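Local atomic coordinates of chromosome partition protein Smc (Pyrococcus furiosus, PDB entry 3NWC), a protein that probably acts in chromosome condensation and partitioning as a homodimeric SMC ATPase, its hinge domain mediating dimerization and binding DNA. Residues A[56-61]-A[148-153]. Residues are numbered along the deposited sequence; the frame is centred on the assembly and turned at random.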
ATOM      1  N   GLU A  56       8.092  -8.738   7.760  1.00 15.11           N
ATOM      2  CA  GLU A  56       6.776  -8.124   7.976  1.00 13.68           C
ATOM      3  C   GLU A  56       6.723  -6.758   7.296  1.00 16.44           C
ATOM      4  O   GLU A  56       5.766  -6.451   6.576  1.00 15.91           O
ATOM      5  CB  GLU A  56       6.488  -7.986   9.473  1.00 16.34           C
ATOM      6  CG  GLU A  56       5.248  -7.142   9.811  1.00 17.54           C
ATOM      7  CD  GLU A  56       3.953  -7.775   9.352  0.62 17.95           C
ATOM      8  OE1 GLU A  56       3.862  -9.018   9.332  0.93 21.70           O
ATOM      9  OE2 GLU A  56       3.018  -7.019   9.015  0.78 22.12           O
ATOM     10  N   VAL A  57       7.738  -5.931   7.540  1.00 12.82           N
ATOM     11  CA  VAL A  57       7.789  -4.589   6.950  1.00 16.47           C
ATOM     12  C   VAL A  57       7.918  -4.632   5.422  1.00 19.49           C
ATOM     13  O   VAL A  57       7.237  -3.890   4.690  1.00 17.87           O
ATOM     14  CB  VAL A  57       8.934  -3.746   7.577  1.00 13.89           C
ATOM     15  CG1 VAL A  57       9.148  -2.446   6.817  1.00 17.43           C
ATOM     16  CG2 VAL A  57       8.658  -3.484   9.070  1.00 20.10           C
ATOM     17  N   ALA A  58       8.795  -5.492   4.920  1.00 14.31           N
ATOM     18  CA  ALA A  58       9.006  -5.496   3.476  1.00 16.45           C
ATOM     19  C   ALA A  58       7.799  -6.021   2.693  1.00 17.25           C
ATOM     20  O   ALA A  58       7.572  -5.625   1.538  1.00 16.31           O
ATOM     21  CB  ALA A  58      10.280  -6.267   3.102  1.00 12.84           C
ATOM     22  N   LEU A  59       7.049  -6.943   3.291  1.00 15.54           N
ATOM     23  CA  LEU A  59       5.813  -7.417   2.671  1.00 16.18           C
ATOM     24  C   LEU A  59       4.739  -6.343   2.759  1.00 21.42           C
ATOM     25  O   LEU A  59       4.026  -6.082   1.795  1.00 20.36           O
ATOM     26  CB  LEU A  59       5.303  -8.661   3.375  1.00 18.26           C
ATOM     27  CG  LEU A  59       5.521 -10.048   2.801  1.00 28.07           C
ATOM     28  CD1 LEU A  59       4.718 -11.046   3.618  1.00 23.35           C
ATOM     29  CD2 LEU A  59       5.070 -10.085   1.351  1.00 21.68           C
ATOM     30  N   GLY A  60       4.621  -5.723   3.928  1.00 21.79           N
ATOM     31  CA  GLY A  60       3.594  -4.711   4.140  1.00 22.45           C
ATOM     32  C   GLY A  60       2.223  -5.227   3.735  1.00 24.95           C
ATOM     33  O   GLY A  60       1.849  -6.353   4.082  1.00 21.67           O
ATOM     34  N   ASN A  61       1.475  -4.416   2.991  1.00 24.27           N
ATOM     35  CA  ASN A  61       0.121  -4.791   2.585  0.71 28.18           C
ATOM     36  C   ASN A  61       0.087  -5.974   1.638  1.00 23.42           C
ATOM     37  O   ASN A  61      -0.948  -6.611   1.459  1.00 22.92           O
ATOM     38  CB  ASN A  61      -0.599  -3.613   1.926  0.71 31.08           C
ATOM     39  CG  ASN A  61      -1.062  -2.590   2.922  0.71 34.18           C
ATOM     40  OD1 ASN A  61      -1.145  -2.868   4.118  0.71 32.53           O
ATOM     41  ND2 ASN A  61      -1.379  -1.395   2.439  0.71 39.09           N
ATOM     42  N   ARG A 148      15.721  -1.536  -3.419  1.00 20.30           N
ATOM     43  CA  ARG A 148      14.695  -1.667  -2.364  1.00 18.06           C
ATOM     44  C   ARG A 148      15.323  -2.291  -1.125  1.00 19.51           C
ATOM     45  O   ARG A 148      15.864  -3.391  -1.185  1.00 19.25           O
ATOM     46  CB  ARG A 148      13.486  -2.482  -2.828  1.00 17.23           C
ATOM     47  CG  ARG A 148      12.298  -2.460  -1.836  1.00 21.03           C
ATOM     48  CD  ARG A 148      11.085  -3.205  -2.389  1.00 24.19           C
ATOM     49  NE  ARG A 148       9.819  -2.710  -1.827  1.00 21.32           N
ATOM     50  CZ  ARG A 148       9.156  -3.293  -0.831  1.00 29.44           C
ATOM     51  NH1 ARG A 148       9.627  -4.398  -0.270  1.00 19.55           N
ATOM     52  NH2 ARG A 148       8.013  -2.768  -0.400  1.00 25.03           N
HETATM   53  N   MSE A 149      15.244  -1.588   0.005  1.00 17.76           N
HETATM   54  CA  MSE A 149      15.880  -2.056   1.230  1.00 16.85           C
HETATM   55  C   MSE A 149      14.924  -2.003   2.417  1.00 20.10           C
HETATM   56  O   MSE A 149      14.041  -1.152   2.495  1.00 21.20           O
HETATM   57  CB  MSE A 149      17.116  -1.216   1.550  1.00 19.09           C
HETATM   58  CG  MSE A 149      18.213  -1.305   0.495  1.00 28.05           C
HETATM   59 SE   MSE A 149      19.491   0.141   0.754  0.86 30.21          SE
HETATM   60  CE  MSE A 149      18.321   1.642   0.323  0.84 27.95           C
ATOM     61  N   VAL A 150      15.124  -2.918   3.351  1.00 16.96           N
ATOM     62  CA  VAL A 150      14.419  -2.841   4.622  1.00 15.88           C
ATOM     63  C   VAL A 150      15.502  -2.996   5.678  1.00 17.32           C
ATOM     64  O   VAL A 150      16.406  -3.804   5.508  1.00 18.45           O
ATOM     65  CB  VAL A 150      13.324  -3.927   4.734  1.00 17.55           C
ATOM     66  CG1 VAL A 150      13.915  -5.351   4.549  1.00 18.58           C
ATOM     67  CG2 VAL A 150      12.585  -3.805   6.045  1.00 17.46           C
ATOM     68  N   THR A 151      15.456  -2.193   6.732  1.00 20.43           N
ATOM     69  CA  THR A 151      16.445  -2.355   7.801  1.00 23.81           C
ATOM     70  C   THR A 151      15.953  -3.404   8.772  1.00 21.43           C
ATOM     71  O   THR A 151      14.769  -3.705   8.819  1.00 22.54           O
ATOM     72  CB  THR A 151      16.740  -1.051   8.562  1.00 20.83           C
ATOM     73  OG1 THR A 151      15.600  -0.669   9.346  1.00 22.06           O
ATOM     74  CG2 THR A 151      17.108   0.062   7.597  1.00 21.30           C
ATOM     75  N   ILE A 152      16.869  -3.965   9.551  1.00 21.49           N
ATOM     76  CA  ILE A 152      16.508  -4.995  10.498  1.00 20.50           C
ATOM     77  C   ILE A 152      15.496  -4.462  11.512  1.00 18.56           C
ATOM     78  O   ILE A 152      14.694  -5.213  12.039  1.00 20.15           O
ATOM     79  CB  ILE A 152      17.748  -5.536  11.238  1.00 21.69           C
ATOM     80  CG1 ILE A 152      18.518  -6.484  10.326  1.00 33.64           C
ATOM     81  CG2 ILE A 152      17.336  -6.291  12.486  1.00 34.34           C
ATOM     82  CD1 ILE A 152      17.864  -7.846  10.206  1.00 37.21           C
ATOM     83  N   GLU A 153      15.535  -3.157  11.757  1.00 21.39           N
ATOM     84  CA  GLU A 153      14.663  -2.549  12.757  1.00 19.84           C
ATOM     85  C   GLU A 153      13.376  -1.990  12.170  1.00 20.78           C
ATOM     86  O   GLU A 153      12.518  -1.483  12.902  1.00 23.98           O
ATOM     87  CB  GLU A 153      15.420  -1.487  13.550  1.00 25.69           C
ATOM     88  CG  GLU A 153      16.481  -2.093  14.465  1.00 29.45           C
ATOM     89  CD  GLU A 153      15.913  -3.176  15.367  0.58 31.45           C
ATOM     90  OE1 GLU A 153      14.683  -3.185  15.586  0.28 30.17           O
ATOM     91  OE2 GLU A 153      16.691  -4.019  15.857  0.28 31.90           O
TER
HETATM   92  O   HOH W   1       6.324  -2.840   2.233  1.00 29.67           O
HETATM   93  O   HOH W   2       4.880  -3.779   0.273  1.00 38.17           O
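Arg148 reaches from its strand to the C-terminal end of helix 52-59, where its guanidinium takes up the carbonyl of Ala58. The main bond runs from NH1 to Ala58 O at 3.0 Å, with an N-H...O angle of 160°. The oxygen lies near the guanidinium plane, at its edge, while the donor is tilted 17° from the carbonyl plane. NH2 adds a weak second bond to Ala58 O at 3.5 Å. Two waters relay NH2 to the carbonyls on either side of Ala58 in sequence: one donates to Val57 O and accepts from Arg148 NH2 (3.1 Å), the other donates to Leu59 O and is only weakly bound by NH2. NH1 is also hydrogen-bonded to Thr131 OG1 on the adjacent parallel strand. In the fold of the SMC hinge domain, the contact packs the last turn of helix 52-59 against one face of the mixed sheet that holds strands 131-134 and 148-151, and Val57 also packs on Arg88 of the second subunit. A leucine in place of Arg148 would probably leave Ala58 O and Thr131 OG1 without their guanidinium donor and the two waters without their NH2 partner. Two residues further along the strand, Val150 presents both methyls to the helix: CG2, anti to the backbone N, meets Val57 CG1 at 3.8 Å, and CG1 lies 4.0 Å from Ala58 CB.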